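Local coordinates for chromosomal replication initiator protein dnaA (Aquifex aeolicus, PDB 1L8Q) that probably binds the chromosomal origin of replication in its ATP-bound form and assembles there into filaments that initiate DNA replication, at residues Ser72-Asp75 with Phe76-Met80; Ala79-Glu82 with His83-Gly87. All coordinates share one frame; numbering follows the deposited sequence.

Contact 1 (Ser72-Asp75 with Phe76-Met80)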
loop_
_atom_site.group_PDB
_atom_site.type_symbol
_atom_site.label_atom_id
_atom_site.label_comp_id
_atom_site.label_asym_id
_atom_site.label_seq_id
_atom_site.Cartn_x
_atom_site.Cartn_y
_atom_site.Cartn_z
ATOM N N SER A 72 4.813 -9.959 -11.584
ATOM C CA SER A 72 5.119 -9.664 -10.203
ATOM C C SER A 72 6.065 -10.738 -9.755
ATOM O O SER A 72 6.073 -11.829 -10.300
ATOM C CB SER A 72 3.847 -9.625 -9.336
ATOM O OG SER A 72 3.292 -10.921 -9.107
ATOM N N ALA A 73 6.887 -10.425 -8.779
ATOM C CA ALA A 73 7.899 -11.365 -8.335
ATOM C C ALA A 73 7.300 -12.667 -7.832
ATOM O O ALA A 73 7.883 -13.719 -8.010
ATOM C CB ALA A 73 8.778 -10.737 -7.271
ATOM N N ASP A 74 6.135 -12.595 -7.205
ATOM C CA ASP A 74 5.527 -13.795 -6.651
ATOM C C ASP A 74 5.039 -14.730 -7.740
ATOM O O ASP A 74 5.132 -15.947 -7.610
ATOM C CB ASP A 74 4.386 -13.458 -5.689
ATOM C CG ASP A 74 4.414 -14.329 -4.432
ATOM O OD1 ASP A 74 5.254 -14.066 -3.534
ATOM O OD2 ASP A 74 3.657 -15.315 -4.256
ATOM N N ASP A 75 4.501 -14.161 -8.812
ATOM C CA ASP A 75 4.029 -14.971 -9.922
ATOM C C ASP A 75 5.238 -15.518 -10.664
ATOM O O ASP A 75 5.206 -16.643 -11.191
ATOM C CB ASP A 75 3.185 -14.139 -10.867
ATOM C CG ASP A 75 1.788 -13.824 -10.310
ATOM O OD1 ASP A 75 1.291 -14.534 -9.397
ATOM O OD2 ASP A 75 1.102 -12.880 -10.755
ATOM N N PHE A 76 6.309 -14.723 -10.698
ATOM C CA PHE A 76 7.549 -15.130 -11.329
ATOM C C PHE A 76 8.050 -16.363 -10.597
ATOM O O PHE A 76 8.358 -17.383 -11.213
ATOM C CB PHE A 76 8.572 -13.996 -11.227
ATOM C CG PHE A 76 9.887 -14.283 -11.902
ATOM C CD1 PHE A 76 10.061 -14.019 -13.261
ATOM C CD2 PHE A 76 10.960 -14.783 -11.174
ATOM C CE1 PHE A 76 11.279 -14.256 -13.875
ATOM C CE2 PHE A 76 12.182 -15.038 -11.782
ATOM C CZ PHE A 76 12.351 -14.763 -13.120
ATOM N N ALA A 77 8.082 -16.269 -9.269
ATOM C CA ALA A 77 8.533 -17.363 -8.426
ATOM C C ALA A 77 7.701 -18.613 -8.653
ATOM O O ALA A 77 8.221 -19.724 -8.779
ATOM C CB ALA A 77 8.476 -16.956 -6.954
ATOM N N GLN A 78 6.401 -18.417 -8.690
ATOM C CA GLN A 78 5.475 -19.504 -8.844
ATOM C C GLN A 78 5.622 -20.130 -10.230
ATOM O O GLN A 78 5.590 -21.344 -10.383
ATOM C CB GLN A 78 4.056 -18.989 -8.612
ATOM C CG GLN A 78 3.077 -20.021 -8.068
ATOM C CD GLN A 78 2.062 -19.427 -7.052
ATOM O OE1 GLN A 78 1.767 -18.217 -7.074
ATOM N NE2 GLN A 78 1.536 -20.285 -6.161
ATOM N N ALA A 79 5.807 -19.299 -11.240
ATOM C CA ALA A 79 5.974 -19.817 -12.588
ATOM C C ALA A 79 7.292 -20.600 -12.749
ATOM O O ALA A 79 7.330 -21.613 -13.462
ATOM C CB ALA A 79 5.867 -18.700 -13.610
HETATM N N MSE A 80 8.360 -20.147 -12.075
HETATM C CA MSE A 80 9.628 -20.825 -12.215
HETATM C C MSE A 80 9.612 -22.198 -11.559
HETATM O O MSE A 80 10.141 -23.157 -12.119
HETATM C CB MSE A 80 10.836 -19.940 -11.836
HETATM C CG MSE A 80 11.516 -20.242 -10.558
HETATM SE SE MSE A 80 12.424 -21.948 -10.411
HETATM C CE MSE A 80 12.452 -21.939 -8.474
#
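Four backbone bonds join S72-D75 to F76-M80, each from an amide to the carbonyl four residues earlier: F76 N to S72 O at 2.9 Å, A77 N to A73 O, Q78 N to D74 O, and A79 N to D75 O at 2.7 Å. This is the i to i+4 ladder of an alpha-helix. Its start is marked by S72, whose OG accepts from D75 N at 3.5 Å, a weak N-cap bond that is long though reasonably straight (158°).

The side chains touch the preceding turn mainly through carbon lying against carbonyl oxygen. F76 CB rests 3.3 Å from A73 O. With CG anti to the backbone N (chi1 -178°), the ring swings off the helix and away from S72-D75, into the side chains of helices 89-97 and 114-129, where Y96 meets it edge-to-face, the F92 plane is inclined at about 60°, and T116 and I123 touch it. A77 has its CB 3.6 Å from D74 O and turns to helix 114-129 as well, against T116.

The polar side is different. Q78 CB sits over the preceding turn, 3.4 Å from D74 O, but its amide OE1 stands clear of both carboxylates, 4.5 Å from D74 OD2 and 4.4 Å from D75 OD1. The strong partner of D74 is elsewhere: OD1 makes a salt bridge to K113 NZ, which would probably steady that ssDNA-binding lysine.

A73 also has a backbone hydrogen bond with D105, at the end of the neighbouring strand 101-105. A strand, 68-72, passing directly through a serine N-cap into a helix packed beside its sheet is the strand-to-helix connection of the alpha/beta AAA+ domain, here with ssDNA-contacting residues along the helix.

Contact 2 (Ala79-Glu82 with His83-Gly87)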
loop_
_atom_site.group_PDB
_atom_site.type_symbol
_atom_site.label_atom_id
_atom_site.label_comp_id
_atom_site.label_asym_id
_atom_site.label_seq_id
_atom_site.Cartn_x
_atom_site.Cartn_y
_atom_site.Cartn_z
ATOM N N ALA A 79 5.807 -19.299 -11.240
ATOM C CA ALA A 79 5.974 -19.817 -12.588
ATOM C C ALA A 79 7.292 -20.600 -12.749
ATOM O O ALA A 79 7.330 -21.613 -13.462
ATOM C CB ALA A 79 5.867 -18.700 -13.610
HETATM N N MSE A 80 8.360 -20.147 -12.075
HETATM C CA MSE A 80 9.628 -20.825 -12.215
HETATM C C MSE A 80 9.612 -22.198 -11.559
HETATM O O MSE A 80 10.141 -23.157 -12.119
HETATM C CB MSE A 80 10.836 -19.940 -11.836
HETATM C CG MSE A 80 11.516 -20.242 -10.558
HETATM SE SE MSE A 80 12.424 -21.948 -10.411
HETATM C CE MSE A 80 12.452 -21.939 -8.474
ATOM N N VAL A 81 8.935 -22.316 -10.426
ATOM C CA VAL A 81 8.798 -23.614 -9.758
ATOM C C VAL A 81 7.938 -24.593 -10.572
ATOM O O VAL A 81 8.147 -25.804 -10.531
ATOM C CB VAL A 81 8.203 -23.461 -8.347
ATOM C CG1 VAL A 81 8.156 -24.776 -7.653
ATOM C CG2 VAL A 81 9.049 -22.499 -7.537
ATOM N N GLU A 82 6.969 -24.055 -11.305
ATOM C CA GLU A 82 6.089 -24.862 -12.137
ATOM C C GLU A 82 6.830 -25.444 -13.343
ATOM O O GLU A 82 6.695 -26.630 -13.658
ATOM C CB GLU A 82 4.889 -24.031 -12.611
ATOM C CG GLU A 82 3.613 -24.248 -11.805
ATOM C CD GLU A 82 2.669 -23.036 -11.825
ATOM O OE1 GLU A 82 1.820 -22.913 -10.899
ATOM O OE2 GLU A 82 2.767 -22.205 -12.765
ATOM N N HIS A 83 7.604 -24.602 -14.015
ATOM C CA HIS A 83 8.372 -25.038 -15.167
ATOM C C HIS A 83 9.414 -26.044 -14.737
ATOM O O HIS A 83 9.675 -27.020 -15.450
ATOM C CB HIS A 83 9.023 -23.851 -15.891
ATOM C CG HIS A 83 8.044 -22.978 -16.605
ATOM N ND1 HIS A 83 7.979 -22.901 -17.979
ATOM C CD2 HIS A 83 7.063 -22.167 -16.135
ATOM C CE1 HIS A 83 7.016 -22.063 -18.324
ATOM N NE2 HIS A 83 6.443 -21.608 -17.224
ATOM N N LEU A 84 9.980 -25.823 -13.553
ATOM C CA LEU A 84 11.025 -26.700 -13.031
ATOM C C LEU A 84 10.542 -28.120 -12.821
ATOM O O LEU A 84 11.252 -29.062 -13.121
ATOM C CB LEU A 84 11.600 -26.166 -11.733
ATOM C CG LEU A 84 12.695 -27.050 -11.136
ATOM C CD1 LEU A 84 13.969 -26.925 -11.948
ATOM C CD2 LEU A 84 12.945 -26.649 -9.691
ATOM N N LYS A 85 9.325 -28.280 -12.327
ATOM C CA LYS A 85 8.806 -29.623 -12.124
ATOM C C LYS A 85 8.246 -30.251 -13.399
ATOM O O LYS A 85 8.210 -31.474 -13.531
ATOM C CB LYS A 85 7.766 -29.633 -11.018
ATOM C CG LYS A 85 8.058 -28.623 -9.965
ATOM C CD LYS A 85 7.934 -29.213 -8.568
ATOM C CE LYS A 85 9.300 -29.512 -7.964
ATOM N NZ LYS A 85 9.288 -29.376 -6.463
ATOM N N LYS A 86 7.804 -29.414 -14.330
ATOM C CA LYS A 86 7.257 -29.910 -15.581
ATOM C C LYS A 86 8.384 -30.348 -16.496
ATOM O O LYS A 86 8.150 -31.018 -17.495
ATOM C CB LYS A 86 6.419 -28.838 -16.264
ATOM C CG LYS A 86 5.036 -28.674 -15.668
ATOM C CD LYS A 86 4.216 -27.657 -16.414
ATOM C CE LYS A 86 2.952 -27.353 -15.664
ATOM N NZ LYS A 86 1.972 -26.529 -16.446
ATOM N N GLY A 87 9.606 -29.952 -16.141
ATOM C CA GLY A 87 10.786 -30.277 -16.916
ATOM C C GLY A 87 11.141 -29.182 -17.903
ATOM O O GLY A 87 11.974 -29.382 -18.788
#
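A79-E82 and H83-G87 form the last turns of helix 73-86, a helix of the AAA+ domain that is exposed on one side at this end and stops at a glycine with positive phi. The backbone bonds keep the i to i+4 pattern: L84 N to M80 O measures 3.0 Å and K86 N to E82 O 3.1 Å. H83 N to A79 O and K85 N to V81 O continue it, although the positions of those two acceptor oxygens are less certain. G87 then departs with phi 94°, where a side chain would collide with the carbonyl O of K86.

Apolar contact within the turn is modest. The selenium of M80 (a selenomethionine) lies 4.5 Å from L84 CB, and both side chains reach R115 of helix 114-129, a residue that binds ssDNA. V81 is itself an ssDNA-binding residue.

The aromatic contact belongs to H83. Its CG is anti to its own carbonyl carbon (chi1 -70°), which carries the imidazole toward helix 89-97, where it meets the F92 ring obliquely and touches E91 and M95. With an alanine in its place, F92 and M95 would probably lose the ring lying against them, and the join between the two helices would be weakened.

No salt bridge forms between E82 and K86: K86 NZ stays 5.7 Å from E82 OE2, though the opposite charges may attract at a distance. The extended K86 chain lays its CG 3.3 Å from E82 O.

How the contacts relate
Contacts 1 and 2 are successive parts of helix 73-86, sharing A79 and M80, with centres 11 Å apart. The helix runs outward: the centre of contact 1 is about 20 Å from that of the chain, and the centre of contact 2 about 30 Å. Contact 1 is the end nearer the nucleotide, the S72 side chain being about 8 Å from the bound magnesium ion and about 10 Å from ADP, near the P-loop without touching it. Neighbours that bind ssDNA follow the helix along its length, K113 and T116 beside contact 1 and R115 and T116 beside contact 2, which itself contains V81. F92 of helix 89-97 likewise touches residues of both.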